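Side-chain contacts in putative uncharacterized protein (Thermotoga maritima, PDB 3CNL), which binds GTP through a circularly permuted G domain and is probably required, as a GTPase, for a late step of 50S ribosomal subunit assembly: residues A[33-38]-A[68-73]; A[177-180]-A[184-187]; A[187-192]-A[200-205]; A[207-212]-A[228-233]; A[214-217]-A[221-224]. All blocks are in the same frame, centred on the assembly; numbering follows the deposited sequence.

Contact 1: residues A[33-38]-A[68-73]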
# COMPACT_ATOMS: atom_id res chain seq x y z
N ALA A 33 0.58 6.76 -1.39
CA ALA A 33 0.65 7.19 0.01
C ALA A 33 1.89 6.60 0.67
O ALA A 33 1.77 5.70 1.49
CB ALA A 33 -0.64 6.70 0.77
N PRO A 34 3.10 7.06 0.29
CA PRO A 34 4.33 6.47 0.83
C PRO A 34 4.60 6.61 2.32
O PRO A 34 5.28 5.74 2.87
CB PRO A 34 5.45 7.12 -0.00
CG PRO A 34 4.75 7.56 -1.24
CD PRO A 34 3.41 8.04 -0.77
N PHE A 35 4.13 7.69 2.96
CA PHE A 35 4.30 7.80 4.40
C PHE A 35 3.26 6.92 5.10
O PHE A 35 3.59 6.11 5.97
CB PHE A 35 4.18 9.24 4.91
CG PHE A 35 5.45 10.08 4.75
CD1 PHE A 35 6.70 9.49 4.65
CD2 PHE A 35 5.36 11.46 4.75
CE1 PHE A 35 7.84 10.27 4.51
CE2 PHE A 35 6.50 12.26 4.62
CZ PHE A 35 7.73 11.67 4.50
N ALA A 36 2.00 7.03 4.68
CA ALA A 36 0.94 6.29 5.32
C ALA A 36 1.24 4.81 5.32
O ALA A 36 1.00 4.16 6.34
CB ALA A 36 -0.44 6.59 4.64
N THR A 37 1.77 4.29 4.21
CA THR A 37 2.02 2.85 4.04
C THR A 37 3.46 2.41 4.38
O THR A 37 3.88 1.31 4.03
CB THR A 37 1.66 2.35 2.61
OG1 THR A 37 2.43 3.06 1.63
CG2 THR A 37 0.14 2.54 2.33
N SER A 38 4.18 3.25 5.11
CA SER A 38 5.53 2.93 5.56
C SER A 38 5.41 1.94 6.70
O SER A 38 4.40 1.93 7.41
CB SER A 38 6.22 4.19 6.07
OG SER A 38 5.74 4.52 7.35
N VAL A 68 10.28 9.56 -5.20
CA VAL A 68 11.59 8.95 -5.48
C VAL A 68 12.71 9.90 -5.05
O VAL A 68 13.62 9.49 -4.36
CB VAL A 68 11.78 8.53 -6.96
CG1 VAL A 68 13.17 7.91 -7.19
CG2 VAL A 68 10.70 7.52 -7.37
N GLU A 69 12.60 11.17 -5.46
CA GLU A 69 13.62 12.19 -5.17
C GLU A 69 13.78 12.44 -3.70
O GLU A 69 14.90 12.54 -3.20
CB GLU A 69 13.23 13.51 -5.82
CG GLU A 69 13.05 13.36 -7.29
CD GLU A 69 13.27 14.62 -8.04
OE1 GLU A 69 13.73 15.61 -7.42
OE2 GLU A 69 12.97 14.61 -9.25
N PHE A 70 12.64 12.53 -3.01
CA PHE A 70 12.60 12.64 -1.57
C PHE A 70 13.38 11.52 -0.88
O PHE A 70 14.16 11.79 0.03
CB PHE A 70 11.14 12.68 -1.08
CG PHE A 70 11.01 12.77 0.42
CD1 PHE A 70 11.11 14.00 1.06
CD2 PHE A 70 10.79 11.63 1.19
CE1 PHE A 70 10.99 14.10 2.44
CE2 PHE A 70 10.67 11.72 2.57
CZ PHE A 70 10.78 12.96 3.20
N PHE A 71 13.13 10.26 -1.27
CA PHE A 71 13.81 9.14 -0.62
C PHE A 71 15.29 9.06 -0.99
O PHE A 71 16.13 8.82 -0.12
CB PHE A 71 13.08 7.81 -0.85
CG PHE A 71 11.74 7.73 -0.17
CD1 PHE A 71 11.64 7.87 1.20
CD2 PHE A 71 10.58 7.57 -0.90
CE1 PHE A 71 10.40 7.82 1.84
CE2 PHE A 71 9.33 7.51 -0.27
CZ PHE A 71 9.25 7.64 1.09
N LYS A 72 15.60 9.30 -2.27
CA LYS A 72 17.01 9.40 -2.71
C LYS A 72 17.78 10.46 -1.90
O LYS A 72 18.90 10.23 -1.46
CB LYS A 72 17.12 9.65 -4.23
CG LYS A 72 16.39 8.61 -5.09
CD LYS A 72 17.04 8.33 -6.44
CE LYS A 72 17.51 9.59 -7.17
NZ LYS A 72 18.55 9.28 -8.21
N LYS A 73 17.14 11.60 -1.66
CA LYS A 73 17.75 12.66 -0.86
C LYS A 73 17.94 12.29 0.60
O LYS A 73 18.86 12.79 1.24
CB LYS A 73 16.98 13.97 -1.01
CG LYS A 73 17.23 14.67 -2.35
CD LYS A 73 16.71 16.11 -2.35
CE LYS A 73 15.22 16.16 -2.65
NZ LYS A 73 14.67 17.56 -2.68

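Contact 2: residues A[177-180]-A[184-187]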
# COMPACT_ATOMS: atom_id res chain seq x y z
N GLU A 177 -15.17 -1.22 7.73
CA GLU A 177 -15.71 -1.84 8.93
C GLU A 177 -14.98 -1.45 10.19
O GLU A 177 -15.57 -1.44 11.27
CB GLU A 177 -15.67 -3.37 8.78
CG GLU A 177 -16.50 -3.92 7.63
CD GLU A 177 -15.81 -3.85 6.27
OE1 GLU A 177 -15.13 -2.84 5.98
OE2 GLU A 177 -15.97 -4.80 5.47
N ARG A 178 -13.69 -1.16 10.06
CA ARG A 178 -12.81 -0.82 11.17
C ARG A 178 -12.91 0.66 11.57
O ARG A 178 -12.34 1.10 12.57
CB ARG A 178 -11.36 -1.12 10.75
CG ARG A 178 -10.55 -1.99 11.68
CD ARG A 178 -10.60 -3.45 11.25
NE ARG A 178 -11.47 -4.26 12.11
CZ ARG A 178 -12.56 -4.92 11.70
NH1 ARG A 178 -13.26 -5.63 12.57
NH2 ARG A 178 -12.95 -4.88 10.43
N ILE A 179 -13.61 1.45 10.75
CA ILE A 179 -13.71 2.90 10.96
C ILE A 179 -14.91 3.24 11.83
O ILE A 179 -16.06 2.93 11.50
CB ILE A 179 -13.79 3.68 9.61
CG1 ILE A 179 -12.65 3.28 8.66
CG2 ILE A 179 -13.86 5.20 9.84
CD1 ILE A 179 -11.25 3.69 9.12
N GLU A 180 -14.65 3.93 12.94
CA GLU A 180 -15.68 4.20 13.93
C GLU A 180 -16.06 5.69 14.01
O GLU A 180 -17.06 6.05 14.63
CB GLU A 180 -15.22 3.65 15.30
CG GLU A 180 -14.98 2.14 15.29
CD GLU A 180 -14.06 1.65 16.41
OE1 GLU A 180 -14.20 0.46 16.79
OE2 GLU A 180 -13.19 2.42 16.89
N ILE A 184 -13.28 10.38 9.75
CA ILE A 184 -12.28 9.68 8.96
C ILE A 184 -12.75 9.47 7.52
O ILE A 184 -11.95 9.65 6.59
CB ILE A 184 -11.88 8.35 9.63
CG1 ILE A 184 -11.14 8.64 10.93
CG2 ILE A 184 -11.04 7.49 8.67
CD1 ILE A 184 -10.94 7.41 11.84
N PHE A 185 -14.03 9.12 7.31
CA PHE A 185 -14.60 9.10 5.96
C PHE A 185 -14.57 10.46 5.30
O PHE A 185 -14.21 10.56 4.14
CB PHE A 185 -16.04 8.57 5.93
CG PHE A 185 -16.18 7.14 6.36
CD1 PHE A 185 -15.44 6.14 5.74
CD2 PHE A 185 -17.07 6.80 7.38
CE1 PHE A 185 -15.58 4.81 6.14
CE2 PHE A 185 -17.24 5.47 7.79
CZ PHE A 185 -16.48 4.47 7.17
N GLU A 186 -14.96 11.49 6.04
CA GLU A 186 -14.90 12.86 5.53
C GLU A 186 -13.48 13.30 5.13
O GLU A 186 -13.29 13.88 4.05
CB GLU A 186 -15.54 13.82 6.52
CG GLU A 186 -17.03 13.54 6.69
CD GLU A 186 -17.69 14.34 7.80
OE1 GLU A 186 -18.92 14.49 7.73
OE2 GLU A 186 -17.01 14.78 8.75
N ARG A 187 -12.49 13.01 5.99
CA ARG A 187 -11.07 13.29 5.71
C ARG A 187 -10.61 12.60 4.42
O ARG A 187 -9.97 13.21 3.57
CB ARG A 187 -10.21 12.73 6.85
CG ARG A 187 -9.02 13.55 7.32
CD ARG A 187 -7.84 13.73 6.40
NE ARG A 187 -7.88 15.04 5.77
CZ ARG A 187 -6.89 15.66 5.13
NH1 ARG A 187 -7.12 16.84 4.57
NH2 ARG A 187 -5.67 15.13 5.03

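Contact 3: residues A[187-192]-A[200-205]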
# COMPACT_ATOMS: atom_id res chain seq x y z
N ARG A 187 -12.49 13.01 5.99
CA ARG A 187 -11.07 13.29 5.71
C ARG A 187 -10.61 12.60 4.42
O ARG A 187 -9.97 13.21 3.57
CB ARG A 187 -10.21 12.73 6.85
CG ARG A 187 -9.02 13.55 7.32
CD ARG A 187 -7.84 13.73 6.40
NE ARG A 187 -7.88 15.04 5.77
CZ ARG A 187 -6.89 15.66 5.13
NH1 ARG A 187 -7.12 16.84 4.57
NH2 ARG A 187 -5.67 15.13 5.03
N ALA A 188 -10.90 11.32 4.32
CA ALA A 188 -10.55 10.54 3.13
C ALA A 188 -11.19 11.14 1.88
O ALA A 188 -10.53 11.24 0.85
CB ALA A 188 -11.00 9.09 3.29
N PHE A 189 -12.46 11.50 1.96
CA PHE A 189 -13.12 12.14 0.81
C PHE A 189 -12.45 13.49 0.48
O PHE A 189 -12.17 13.77 -0.67
CB PHE A 189 -14.65 12.31 1.04
CG PHE A 189 -15.34 12.96 -0.13
CD1 PHE A 189 -15.47 12.28 -1.34
CD2 PHE A 189 -15.84 14.25 -0.03
CE1 PHE A 189 -16.09 12.89 -2.44
CE2 PHE A 189 -16.46 14.86 -1.12
CZ PHE A 189 -16.59 14.18 -2.32
N GLU A 190 -12.15 14.28 1.51
CA GLU A 190 -11.44 15.56 1.32
C GLU A 190 -10.12 15.37 0.56
O GLU A 190 -9.82 16.10 -0.40
CB GLU A 190 -11.20 16.23 2.68
CG GLU A 190 -10.50 17.57 2.63
CD GLU A 190 -10.42 18.21 4.01
OE1 GLU A 190 -11.10 19.23 4.22
OE2 GLU A 190 -9.71 17.68 4.89
N ILE A 191 -9.34 14.39 0.98
CA ILE A 191 -8.06 14.07 0.33
C ILE A 191 -8.30 13.66 -1.11
O ILE A 191 -7.63 14.17 -2.03
CB ILE A 191 -7.28 12.96 1.08
CG1 ILE A 191 -6.89 13.44 2.48
CG2 ILE A 191 -6.01 12.53 0.28
CD1 ILE A 191 -6.52 12.28 3.40
N PHE A 192 -9.28 12.78 -1.32
CA PHE A 192 -9.65 12.38 -2.66
C PHE A 192 -10.07 13.60 -3.51
O PHE A 192 -9.54 13.83 -4.61
CB PHE A 192 -10.78 11.33 -2.63
CG PHE A 192 -11.26 10.95 -3.99
CD1 PHE A 192 -10.51 10.10 -4.78
CD2 PHE A 192 -12.44 11.50 -4.51
CE1 PHE A 192 -10.93 9.76 -6.06
CE2 PHE A 192 -12.88 11.17 -5.79
CZ PHE A 192 -12.13 10.30 -6.56
N SER A 200 -17.34 19.29 -3.88
CA SER A 200 -18.74 18.92 -3.66
C SER A 200 -18.82 18.58 -2.17
O SER A 200 -17.80 18.22 -1.59
CB SER A 200 -19.15 17.72 -4.51
OG SER A 200 -18.55 16.51 -4.03
N SER A 201 -19.99 18.66 -1.54
CA SER A 201 -20.05 18.23 -0.14
C SER A 201 -20.00 16.69 -0.05
O SER A 201 -20.40 15.98 -0.97
CB SER A 201 -21.26 18.81 0.60
OG SER A 201 -22.37 17.92 0.57
N PHE A 202 -19.45 16.21 1.06
CA PHE A 202 -19.39 14.78 1.38
C PHE A 202 -20.78 14.13 1.27
O PHE A 202 -20.95 13.12 0.57
CB PHE A 202 -18.82 14.63 2.80
CG PHE A 202 -18.85 13.23 3.32
CD1 PHE A 202 -17.80 12.36 3.07
CD2 PHE A 202 -19.94 12.78 4.07
CE1 PHE A 202 -17.82 11.06 3.56
CE2 PHE A 202 -19.98 11.47 4.55
CZ PHE A 202 -18.91 10.61 4.30
N SER A 203 -21.75 14.72 1.95
CA SER A 203 -23.11 14.22 1.98
C SER A 203 -23.74 14.12 0.60
O SER A 203 -24.35 13.09 0.27
CB SER A 203 -23.98 15.08 2.92
OG SER A 203 -23.59 14.80 4.26
N GLU A 204 -23.59 15.16 -0.22
CA GLU A 204 -24.13 15.15 -1.57
C GLU A 204 -23.44 14.14 -2.48
O GLU A 204 -24.09 13.49 -3.30
CB GLU A 204 -23.98 16.52 -2.21
CG GLU A 204 -24.92 17.61 -1.69
CD GLU A 204 -24.60 18.98 -2.27
OE1 GLU A 204 -24.13 19.05 -3.43
OE2 GLU A 204 -24.80 20.00 -1.57
N PHE A 205 -22.11 14.04 -2.36
CA PHE A 205 -21.36 13.11 -3.20
C PHE A 205 -21.81 11.67 -2.98
O PHE A 205 -22.04 10.93 -3.95
CB PHE A 205 -19.84 13.23 -2.95
CG PHE A 205 -19.03 12.32 -3.83
CD1 PHE A 205 -18.61 12.75 -5.08
CD2 PHE A 205 -18.74 11.01 -3.42
CE1 PHE A 205 -17.86 11.88 -5.91
CE2 PHE A 205 -18.02 10.16 -4.24
CZ PHE A 205 -17.57 10.60 -5.49

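Contact 4: residues A[207-212]-A[228-233]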
# COMPACT_ATOMS: atom_id res chain seq x y z
N GLU A 207 -24.65 10.48 -1.45
CA GLU A 207 -26.05 10.23 -1.81
C GLU A 207 -26.12 9.99 -3.32
O GLU A 207 -26.72 9.02 -3.78
CB GLU A 207 -26.95 11.39 -1.35
CG GLU A 207 -28.39 10.99 -1.02
CD GLU A 207 -29.37 11.45 -2.08
OE1 GLU A 207 -30.59 11.17 -1.96
OE2 GLU A 207 -28.90 12.11 -3.03
N ASP A 208 -25.47 10.85 -4.09
CA ASP A 208 -25.42 10.67 -5.54
C ASP A 208 -24.75 9.35 -6.00
O ASP A 208 -25.26 8.69 -6.91
CB ASP A 208 -24.73 11.84 -6.20
CG ASP A 208 -24.52 11.62 -7.67
OD1 ASP A 208 -25.52 11.48 -8.39
OD2 ASP A 208 -23.35 11.57 -8.11
N PHE A 209 -23.63 8.98 -5.38
CA PHE A 209 -22.93 7.73 -5.68
C PHE A 209 -23.82 6.53 -5.43
O PHE A 209 -23.82 5.57 -6.21
CB PHE A 209 -21.67 7.59 -4.80
CG PHE A 209 -20.78 6.42 -5.19
CD1 PHE A 209 -19.79 6.58 -6.15
CD2 PHE A 209 -20.94 5.17 -4.59
CE1 PHE A 209 -18.96 5.51 -6.52
CE2 PHE A 209 -20.12 4.10 -4.95
CZ PHE A 209 -19.12 4.28 -5.92
N ALA A 210 -24.55 6.58 -4.30
CA ALA A 210 -25.41 5.51 -3.83
C ALA A 210 -26.60 5.29 -4.77
O ALA A 210 -27.08 4.16 -4.92
CB ALA A 210 -25.91 5.80 -2.42
N ARG A 211 -27.05 6.38 -5.38
CA ARG A 211 -28.08 6.35 -6.39
C ARG A 211 -27.52 5.86 -7.73
O ARG A 211 -28.06 4.93 -8.31
CB ARG A 211 -28.72 7.74 -6.55
CG ARG A 211 -29.66 8.15 -5.42
CD ARG A 211 -30.36 9.46 -5.78
NE ARG A 211 -31.16 10.01 -4.68
CZ ARG A 211 -32.41 9.64 -4.39
NH1 ARG A 211 -33.03 8.71 -5.11
NH2 ARG A 211 -33.05 10.19 -3.37
N LYS A 212 -26.43 6.46 -8.22
CA LYS A 212 -25.85 6.08 -9.52
C LYS A 212 -25.45 4.60 -9.59
O LYS A 212 -25.25 4.07 -10.71
CB LYS A 212 -24.65 6.97 -9.89
CG LYS A 212 -24.96 8.42 -10.24
CD LYS A 212 -25.69 8.56 -11.57
CE LYS A 212 -27.15 8.96 -11.39
NZ LYS A 212 -27.25 10.43 -11.15
N LEU A 228 -20.02 4.18 0.65
CA LEU A 228 -18.68 4.39 1.20
C LEU A 228 -17.78 3.18 1.00
O LEU A 228 -16.67 3.32 0.50
CB LEU A 228 -18.73 4.77 2.68
CG LEU A 228 -19.34 6.11 3.08
CD1 LEU A 228 -19.81 6.08 4.54
CD2 LEU A 228 -18.38 7.27 2.84
N MET A 229 -18.24 2.01 1.41
CA MET A 229 -17.49 0.77 1.20
C MET A 229 -17.07 0.59 -0.26
O MET A 229 -15.90 0.36 -0.56
CB MET A 229 -18.33 -0.43 1.66
CG MET A 229 -17.84 -1.80 1.16
SD MET A 229 -16.38 -2.35 2.06
CE MET A 229 -16.40 -4.12 1.77
N LEU A 230 -18.04 0.69 -1.16
CA LEU A 230 -17.80 0.50 -2.59
C LEU A 230 -16.94 1.61 -3.18
O LEU A 230 -16.06 1.34 -4.00
CB LEU A 230 -19.14 0.42 -3.32
CG LEU A 230 -19.26 0.29 -4.85
CD1 LEU A 230 -18.46 -0.87 -5.44
CD2 LEU A 230 -20.75 0.15 -5.19
N PHE A 231 -17.20 2.85 -2.78
CA PHE A 231 -16.41 3.97 -3.32
C PHE A 231 -14.93 3.79 -3.00
O PHE A 231 -14.08 3.84 -3.89
CB PHE A 231 -16.92 5.34 -2.81
CG PHE A 231 -16.04 6.49 -3.21
CD1 PHE A 231 -15.99 6.91 -4.52
CD2 PHE A 231 -15.22 7.10 -2.28
CE1 PHE A 231 -15.14 7.95 -4.89
CE2 PHE A 231 -14.37 8.16 -2.65
CZ PHE A 231 -14.34 8.57 -3.94
N PHE A 232 -14.64 3.54 -1.72
CA PHE A 232 -13.25 3.45 -1.28
C PHE A 232 -12.55 2.19 -1.76
O PHE A 232 -11.34 2.19 -1.97
CB PHE A 232 -13.11 3.65 0.25
CG PHE A 232 -13.41 5.06 0.67
CD1 PHE A 232 -12.59 6.10 0.26
CD2 PHE A 232 -14.53 5.36 1.45
CE1 PHE A 232 -12.89 7.43 0.61
CE2 PHE A 232 -14.82 6.67 1.81
CZ PHE A 232 -14.01 7.71 1.39
N THR A 233 -13.33 1.15 -2.01
CA THR A 233 -12.82 -0.07 -2.64
C THR A 233 -12.42 0.28 -4.06
O THR A 233 -11.33 -0.07 -4.49
CB THR A 233 -13.88 -1.18 -2.63
OG1 THR A 233 -14.11 -1.55 -1.27
CG2 THR A 233 -13.42 -2.40 -3.43

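Contact 5: residues A[214-217]-A[221-224]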
# COMPACT_ATOMS: atom_id res chain seq x y z
N GLY A 214 -27.20 2.11 -7.57
CA GLY A 214 -28.35 1.31 -7.14
C GLY A 214 -28.30 0.79 -5.72
O GLY A 214 -28.83 -0.28 -5.41
N LEU A 215 -27.68 1.57 -4.84
CA LEU A 215 -27.52 1.16 -3.45
C LEU A 215 -28.61 1.84 -2.64
O LEU A 215 -28.53 3.04 -2.33
CB LEU A 215 -26.11 1.49 -2.92
CG LEU A 215 -24.88 1.09 -3.77
CD1 LEU A 215 -23.58 1.68 -3.22
CD2 LEU A 215 -24.75 -0.44 -3.91
N LEU A 216 -29.65 1.07 -2.35
CA LEU A 216 -30.84 1.57 -1.66
C LEU A 216 -31.15 0.64 -0.53
O LEU A 216 -31.01 -0.57 -0.69
CB LEU A 216 -32.04 1.61 -2.61
CG LEU A 216 -32.20 2.70 -3.66
CD1 LEU A 216 -33.57 2.57 -4.30
CD2 LEU A 216 -32.01 4.11 -3.13
N LYS A 217 -31.53 1.21 0.61
CA LYS A 217 -31.96 0.46 1.77
C LYS A 217 -33.47 0.32 1.71
O LYS A 217 -34.11 0.66 0.70
CB LYS A 217 -31.62 1.18 3.09
CG LYS A 217 -30.17 1.50 3.34
CD LYS A 217 -29.72 1.02 4.72
CE LYS A 217 -30.24 1.85 5.88
NZ LYS A 217 -29.58 3.19 5.99
N VAL A 221 -34.22 4.26 0.59
CA VAL A 221 -33.28 5.32 1.00
C VAL A 221 -31.87 4.93 0.53
O VAL A 221 -31.45 3.79 0.74
CB VAL A 221 -33.29 5.55 2.54
CG1 VAL A 221 -32.20 6.54 2.96
CG2 VAL A 221 -34.66 6.04 3.01
N PRO A 222 -31.15 5.87 -0.14
CA PRO A 222 -29.75 5.62 -0.51
C PRO A 222 -28.92 5.07 0.65
O PRO A 222 -28.95 5.64 1.75
CB PRO A 222 -29.25 7.01 -0.95
CG PRO A 222 -30.48 7.65 -1.53
CD PRO A 222 -31.61 7.18 -0.62
N ASP A 223 -28.23 3.96 0.43
CA ASP A 223 -27.40 3.35 1.48
C ASP A 223 -25.99 3.95 1.46
O ASP A 223 -25.15 3.52 0.67
CB ASP A 223 -27.34 1.82 1.31
CG ASP A 223 -26.84 1.11 2.57
OD1 ASP A 223 -26.16 1.74 3.41
OD2 ASP A 223 -27.15 -0.09 2.74
N ILE A 224 -25.75 4.93 2.33
CA ILE A 224 -24.45 5.63 2.40
C ILE A 224 -23.34 4.71 2.91
O ILE A 224 -22.23 4.76 2.42
CB ILE A 224 -24.51 6.93 3.26
CG1 ILE A 224 -25.71 7.80 2.87
CG2 ILE A 224 -23.18 7.71 3.16
CD1 ILE A 224 -25.79 8.23 1.42
O HOH W 1 -28.01 5.16 4.49

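Contact 1: residues A[33-38]-A[68-73]
Pro34 and Phe35 meet Phe70 and Phe71 where a loop of the circularly permuted G domain, running between strands 24-30 and 48-54, lies against helix 61-73. Phe35 and Phe70 cross at about a right angle, their planes at 79° and their centroids 5.5 Å apart; Phe35 CZ bears on Phe70 CE2 at 3.5 Å. Phe70 gets there because its CG is anti to the backbone N (chi1 179°), which carries the ring off the helix toward the loop. Phe71 takes the other branch of the contact, meeting Pro34 at its ring edge while Phe70 CD2 lies over one of its faces, so the two neighbours on the helix also pack on each other. Trp67 adds an edge-to-face partner for Phe35.

Polar bonds shape the loop behind these side chains. A type I turn runs from Phe35 to Ser38, and Phe35 O accepts from both Ser38 N and Ser38 OG. Ala33 O is likewise gripped twice, by Thr37 N and Thr37 OG1 from opposite faces of its plane, and Glu246 takes the amides of Phe35 and Ala36. At the apolar seam, Pro34 CB ends 3.9 Å from Phe71 CE2, close to the plane of that ring.

Contact 2: residues A[177-180]-A[184-187]
Ile179 reaches from the loop after helix 162-170 onto the face that Ile184 and Phe185 present on helix 182-196. Its CB already meets the rim of the aromatic ring, 3.7 Å from Phe185 CZ. There the side chain forks. The CG2 methyl, set anti to the backbone N, fills the angle between the two helix residues: it lies 3.7 Å from Ile184 CB and stands over one face of Phe185 in a CH-pi contact, 4.0 Å from the ring centroid and 18° off the normal. The other branch runs through CG1, which passes Phe185 CE1 at 4.2 Å, to CD1, whose partner is the CG2 methyl of Ile184 at 3.8 Å. The loop leading into helix 182-196 thus folds back on the first turns of that helix. A serine in place of Phe185 would probably leave the CG2 methyl of Ile179 without its ring face and open a gap between the loop and the helix.

Ile184 also touches Ala165 on helix 162-170, while Phe185 packs on Leu169 of that helix, on Leu228 and Phe232 of helix 224-236, and on Phe202 of helix 202-212.

Contact 3: residues A[187-192]-A[200-205]
Phe189, on helix 182-196, pushes its ring in among Ser200, Phe202 and Phe205. The tightest meeting is with Phe205: Phe189 CE1 sits over one face of that ring, 3.3 Å from Phe205 CG. The two planes are inclined at 42° with centroids 4.7 Å apart, so one ring leans on the other without lying flat against it. Nearer the helix, Phe189 CB meets the edge of Phe202, 3.7 Å from Phe202 CD1. The far rim also meets oxygens: Ser200 OG 3.5 Å from Phe189 CZ, and Ser200 O close to the plane of the ring.

Phe189 holds CG anti to the backbone N, which carries its ring across to Phe205. Around this first shell, Phe206 meets Phe189 edge-to-face, and Phe231 of helix 224-236 does the same to Phe205. Further out, Ser201 is the N-cap of helix 202-212, its OG accepting from Glu204 N at 3.1 Å. Arg187 NH1 bridges to Glu190 OE2 at 2.7 Å, and Arg187 NH2 pairs with Asp163, tying helix 182-196 to helix 162-170.

None of these polar bonds joins the two segments. Their cohesion rests mainly on apolar packing, while the ring edge of Phe189, probably slightly positive, faces the two oxygens of Ser200.

Contact 4: residues A[207-212]-A[228-233]
Phe209 lays one face of its ring over the start of the Phe231 side chain, whose CB stands 4.1 Å from the ring centroid and 16° off the normal in a CH-pi contact. The aromatic part of Phe231 follows: its edge is directed at the same ring in a T-shaped pair, planes at 80° and centroids 5.6 Å apart, with Phe231 CD1 3.8 Å from Phe209 CE1. Leu230 closes on the rim instead, its CG lying near the plane of the Phe209 ring, 3.9 Å from Phe209 CE2. One flat side chain is used twice, by its face and by its edge, against consecutive residues of helix 224-236. A chi1 of -171° at Phe209 swings the ring away from its own backbone N and across to the other helix.

On Phe209's own helix the charged side chains stay off this seam. Arg211, one turn after Glu207, grips its OE1 side-on with NE and NH2, both from the same face of the carboxylate plane.

Phe231 also meets Phe192 of helix 182-196 and Phe206 of helix 202-212 edge-to-face. Phe209 further touches Ala227 and Glu234, and Leu230 rests on Leu215 in the connecting loop; the contact joins helices 202-212 and 224-236 within the C-terminal helical cluster.

Contact 5: residues A[214-217]-A[221-224]
Lys217 N donates to Val221 O at 2.6 Å in an almost straight bond, and Asp223 N donates to Leu215 O at 2.9 Å. Together they frame a single antiparallel beta bridge, Leu216 and Pro222 forming the non-hydrogen-bonded pair, in the connection between helices 202-212 and 224-236. CA-H...O contacts from Leu216 CA to Val221 O and from Pro222 CA to Leu215 O supplement the bonds. The bridge joins one helix end to the next helix start: Gly214, with positive phi, completes a Schellman motif, and Asp223 is the N-cap of helix 224-236, its OD1 bonding weakly to Arg226 N.

A water takes the amide of Ile224 and Lys217 NZ as donors and gives a hydrogen to Pro222 O. Lys217 NZ stays 4.5 Å from Asp223 OD1, beyond a salt bridge. Its chain, bent at chi2, chi3 and chi4, folds over the carboxylate instead, with Lys217 CD 3.4 Å from Asp223 OD2. With an alanine in place of Asp223, the first turn of helix 224-236 would probably lose its side-chain cap and the Lys217 methylenes the carboxylate they fold over.

Outward from these bonds comes apolar packing, in which Leu216 CD2 lies 4.0 Å from Pro222 CD and 3.6 Å from Pro222 N.

How the contacts relate
Contact 1 stands apart, inside the G domain, where a loop beside the central sheet meets helix 61-73; its centre lies 24 Å or more from each of the others. Contacts 2 to 5 follow it along the chain and build the C-terminal helical part. Contacts 2 and 3 share helix 182-196 and Arg187, their centres 12 Å apart. The centres of contacts 3 and 4 are 11 Å apart. Both use helix 202-212, and they touch through Phe231. Contact 5, its centre 9 Å from that of contact 4, falls between the two segments of contact 4 in sequence. Helices 182-196, 202-212 and 224-236 are thus joined largely through phenylalanine rings, away from the annotated nucleotide site, with contact 5 closing the loop between the last two.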